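Local coordinates for transcriptional regulatory protein FixJ (Sinorhizobium meliloti, PDB 1DBW) that activates, once switched on by the kinase FixL, transcription of the nitrogen-fixation genes nifA and fixK, the present chain being its receiver domain, at residues L51-R56 with V63-N68. The protein carries 2 engineered substitutions. Sequence-based numbering, arbitrary orientation.
Sequences LVTDLR and VELLRN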
ATOM      1  N   LEU A  51      -4.001  -1.806   1.614  1.00 10.30           N
ATOM      2  CA  LEU A  51      -2.934  -1.900   0.620  1.00  9.53           C
ATOM      3  C   LEU A  51      -1.842  -0.893   0.915  1.00  9.43           C
ATOM      4  O   LEU A  51      -2.141   0.245   1.303  1.00 10.30           O
ATOM      5  CB  LEU A  51      -3.502  -1.574  -0.761  1.00 10.19           C
ATOM      6  CG  LEU A  51      -2.478  -1.357  -1.896  1.00 12.54           C
ATOM      7  CD1 LEU A  51      -1.674  -2.667  -2.228  1.00 13.15           C
ATOM      8  CD2 LEU A  51      -3.293  -0.903  -3.132  1.00 14.60           C
ATOM      9  N   VAL A  52      -0.597  -1.350   0.815  1.00  7.73           N
ATOM     10  CA  VAL A  52       0.549  -0.443   1.002  1.00  8.15           C
ATOM     11  C   VAL A  52       1.389  -0.618  -0.248  1.00 14.33           C
ATOM     12  O   VAL A  52       1.870  -1.718  -0.532  1.00 14.83           O
ATOM     13  CB  VAL A  52       1.367  -0.768   2.221  1.00 10.95           C
ATOM     14  CG1 VAL A  52       2.573   0.184   2.300  1.00 10.86           C
ATOM     15  CG2 VAL A  52       0.522  -0.571   3.506  1.00 11.79           C
ATOM     16  N   THR A  53       1.581   0.476  -1.002  1.00 13.44           N
ATOM     17  CA  THR A  53       2.391   0.374  -2.201  1.00 17.04           C
ATOM     18  C   THR A  53       3.731   1.090  -2.056  1.00 17.61           C
ATOM     19  O   THR A  53       3.842   2.044  -1.290  1.00 16.07           O
ATOM     20  CB  THR A  53       1.679   1.021  -3.420  1.00 18.93           C
ATOM     21  OG1 THR A  53       1.634   2.439  -3.244  1.00 20.99           O
ATOM     22  CG2 THR A  53       0.240   0.503  -3.561  1.00 17.70           C
ATOM     23  N   ASP A  54       4.752   0.521  -2.683  1.00 15.91           N
ATOM     24  CA  ASP A  54       6.073   1.159  -2.760  1.00 23.15           C
ATOM     25  C   ASP A  54       6.550   0.757  -4.153  1.00 23.48           C
ATOM     26  O   ASP A  54       7.313  -0.215  -4.324  1.00 23.67           O
ATOM     27  CB  ASP A  54       7.058   0.687  -1.682  1.00 23.42           C
ATOM     28  CG  ASP A  54       8.384   1.474  -1.712  1.00 30.71           C
ATOM     29  OD1 ASP A  54       9.239   1.224  -0.839  1.00 31.46           O
ATOM     30  OD2 ASP A  54       8.564   2.354  -2.594  1.00 30.54           O
ATOM     31  N   LEU A  55       5.962   1.428  -5.144  1.00 25.49           N
ATOM     32  CA  LEU A  55       6.219   1.198  -6.568  1.00 24.63           C
ATOM     33  C   LEU A  55       7.024   2.373  -7.120  1.00 31.68           C
ATOM     34  O   LEU A  55       6.568   3.520  -7.094  1.00 30.17           O
ATOM     35  CB  LEU A  55       4.900   1.070  -7.312  1.00 24.35           C
ATOM     36  CG  LEU A  55       4.077  -0.120  -6.823  1.00 29.57           C
ATOM     37  CD1 LEU A  55       2.635  -0.023  -7.302  1.00 30.10           C
ATOM     38  CD2 LEU A  55       4.743  -1.406  -7.286  1.00 32.41           C
ATOM     39  N   ARG A  56       8.224   2.072  -7.600  1.00 37.70           N
ATOM     40  CA  ARG A  56       9.124   3.098  -8.118  1.00 44.21           C
ATOM     41  C   ARG A  56       9.174   3.164  -9.625  1.00 49.42           C
ATOM     42  O   ARG A  56       9.375   4.245 -10.180  1.00 50.58           O
ATOM     43  CB  ARG A  56      10.532   2.883  -7.573  1.00 44.40           C
ATOM     44  CG  ARG A  56      10.571   2.704  -6.069  1.00 45.25           C
ATOM     45  CD  ARG A  56      11.757   1.860  -5.666  1.00 50.58           C
ATOM     46  NE  ARG A  56      11.571   1.273  -4.345  1.00 54.02           N
ATOM     47  CZ  ARG A  56      12.426   1.415  -3.337  1.00 57.82           C
ATOM     48  NH1 ARG A  56      13.535   2.130  -3.493  1.00 58.72           N
ATOM     49  NH2 ARG A  56      12.174   0.837  -2.168  1.00 60.58           N
ATOM     50  N   VAL A  63      -0.246   5.144  -8.008  1.00 27.80           N
ATOM     51  CA  VAL A  63      -1.368   5.875  -8.597  1.00 27.41           C
ATOM     52  C   VAL A  63      -2.084   5.087  -9.705  1.00 26.99           C
ATOM     53  O   VAL A  63      -3.321   5.051  -9.756  1.00 28.34           O
ATOM     54  CB  VAL A  63      -0.904   7.266  -9.117  1.00 29.69           C
ATOM     55  CG1 VAL A  63      -2.005   7.931  -9.926  1.00 31.63           C
ATOM     56  CG2 VAL A  63      -0.522   8.146  -7.947  1.00 29.78           C
ATOM     57  N   GLU A  64      -1.321   4.461 -10.602  1.00 25.56           N
ATOM     58  CA  GLU A  64      -1.900   3.665 -11.684  1.00 25.42           C
ATOM     59  C   GLU A  64      -2.584   2.429 -11.094  1.00 21.79           C
ATOM     60  O   GLU A  64      -3.646   2.007 -11.554  1.00 20.59           O
ATOM     61  CB  GLU A  64      -0.807   3.231 -12.658  1.00 32.57           C
ATOM     62  CG  GLU A  64      -0.147   4.393 -13.395  1.00 39.70           C
ATOM     63  CD  GLU A  64       1.200   4.018 -13.990  1.00 46.71           C
ATOM     64  OE1 GLU A  64       2.218   4.618 -13.574  1.00 50.29           O
ATOM     65  OE2 GLU A  64       1.246   3.116 -14.861  1.00 49.01           O
ATOM     66  N   LEU A  65      -1.985   1.864 -10.051  1.00 19.72           N
ATOM     67  CA  LEU A  65      -2.581   0.701  -9.418  1.00 18.14           C
ATOM     68  C   LEU A  65      -3.948   1.101  -8.825  1.00 17.07           C
ATOM     69  O   LEU A  65      -4.930   0.370  -8.996  1.00 16.76           O
ATOM     70  CB  LEU A  65      -1.634   0.130  -8.351  1.00 21.32           C
ATOM     71  CG  LEU A  65      -2.196  -1.044  -7.530  1.00 16.83           C
ATOM     72  CD1 LEU A  65      -2.611  -2.174  -8.447  1.00 21.27           C
ATOM     73  CD2 LEU A  65      -1.137  -1.514  -6.528  1.00 23.37           C
ATOM     74  N   LEU A  66      -4.013   2.252  -8.148  1.00 18.18           N
ATOM     75  CA  LEU A  66      -5.269   2.748  -7.569  1.00 20.75           C
ATOM     76  C   LEU A  66      -6.314   2.975  -8.637  1.00 23.13           C
ATOM     77  O   LEU A  66      -7.490   2.627  -8.467  1.00 18.71           O
ATOM     78  CB  LEU A  66      -5.055   4.048  -6.791  1.00 22.47           C
ATOM     79  CG  LEU A  66      -4.097   3.963  -5.601  1.00 25.92           C
ATOM     80  CD1 LEU A  66      -4.122   5.255  -4.827  1.00 28.32           C
ATOM     81  CD2 LEU A  66      -4.491   2.789  -4.698  1.00 29.40           C
ATOM     82  N   ARG A  67      -5.861   3.473  -9.784  1.00 21.33           N
ATOM     83  CA  ARG A  67      -6.747   3.740 -10.903  1.00 22.84           C
ATOM     84  C   ARG A  67      -7.290   2.426 -11.436  1.00 23.21           C
ATOM     85  O   ARG A  67      -8.495   2.292 -11.656  1.00 25.14           O
ATOM     86  CB  ARG A  67      -5.986   4.493 -11.999  1.00 26.75           C
ATOM     87  N   ASN A  68      -6.406   1.439 -11.584  1.00 22.62           N
ATOM     88  CA  ASN A  68      -6.778   0.111 -12.071  1.00 19.94           C
ATOM     89  C   ASN A  68      -7.730  -0.599 -11.095  1.00 22.74           C
ATOM     90  O   ASN A  68      -8.646  -1.322 -11.514  1.00 19.75           O
ATOM     91  CB  ASN A  68      -5.536  -0.728 -12.340  1.00 24.13           C
ATOM     92  CG  ASN A  68      -4.730  -0.231 -13.553  1.00 26.74           C
ATOM     93  OD1 ASN A  68      -3.678  -0.777 -13.866  1.00 34.51           O
ATOM     94  ND2 ASN A  68      -5.226   0.792 -14.231  1.00 28.91           N
TER
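With CG trans to the backbone N in both Leu-51 (chi1 169°) and Leu-65 (chi1 175°), the two side chains extend toward each other from strand and helix and meet tip to tip, CD2 of Leu-51 lying 4.1 Å from CD2 of Leu-65. The same Leu-65 methyl serves two more partners. CG2 of Thr-53, on the helix-facing side of the strand, slides past in the reverse direction with 3.8 Å between it and Leu-65 CD2. Leu-55 comes in at about a right angle, its CD1 4.1 Å from that CD2. A single methyl, CD2 of Leu-65, thus touches three alternate residues, 51, 53 and 55. Leucine suits this place by its reach, because the axes of 51-54 and 63-68 come no closer than 10.1 Å; threonine, shorter, offers a methyl at the middle. Leu-66 slants in from the flank until its CD2 is 4.2 Å from Leu-51 CD2, and also rests on Ser-78 of the next strand. Every touching pair across this largely buried contact is methyl to methyl, and no hydrogen bond crosses it; beyond it, Leu-65 packs on Leu-40 of helix 36-42.

The intervening residues lie on the strand's other face, Val-52 packing on Ile-8 and Ile-81. Asp-54, of the magnesium site and the predicted phosphorylation site, is unmodified here; its OD2 is salt-bridged to Lys-104, while Arg-56 NH2 reaches its OD1 at 3.2 Å in a weak, bent hydrogen bond within a salt bridge. Residues 63-68 run at 143° to residues 51-54, roughly antiparallel, and helix 62-71 leads back toward strand 78-82: a beta-alpha-beta crossover of the doubly wound, CheY-like receiver fold, with the acidic site at the strand's C-terminal end.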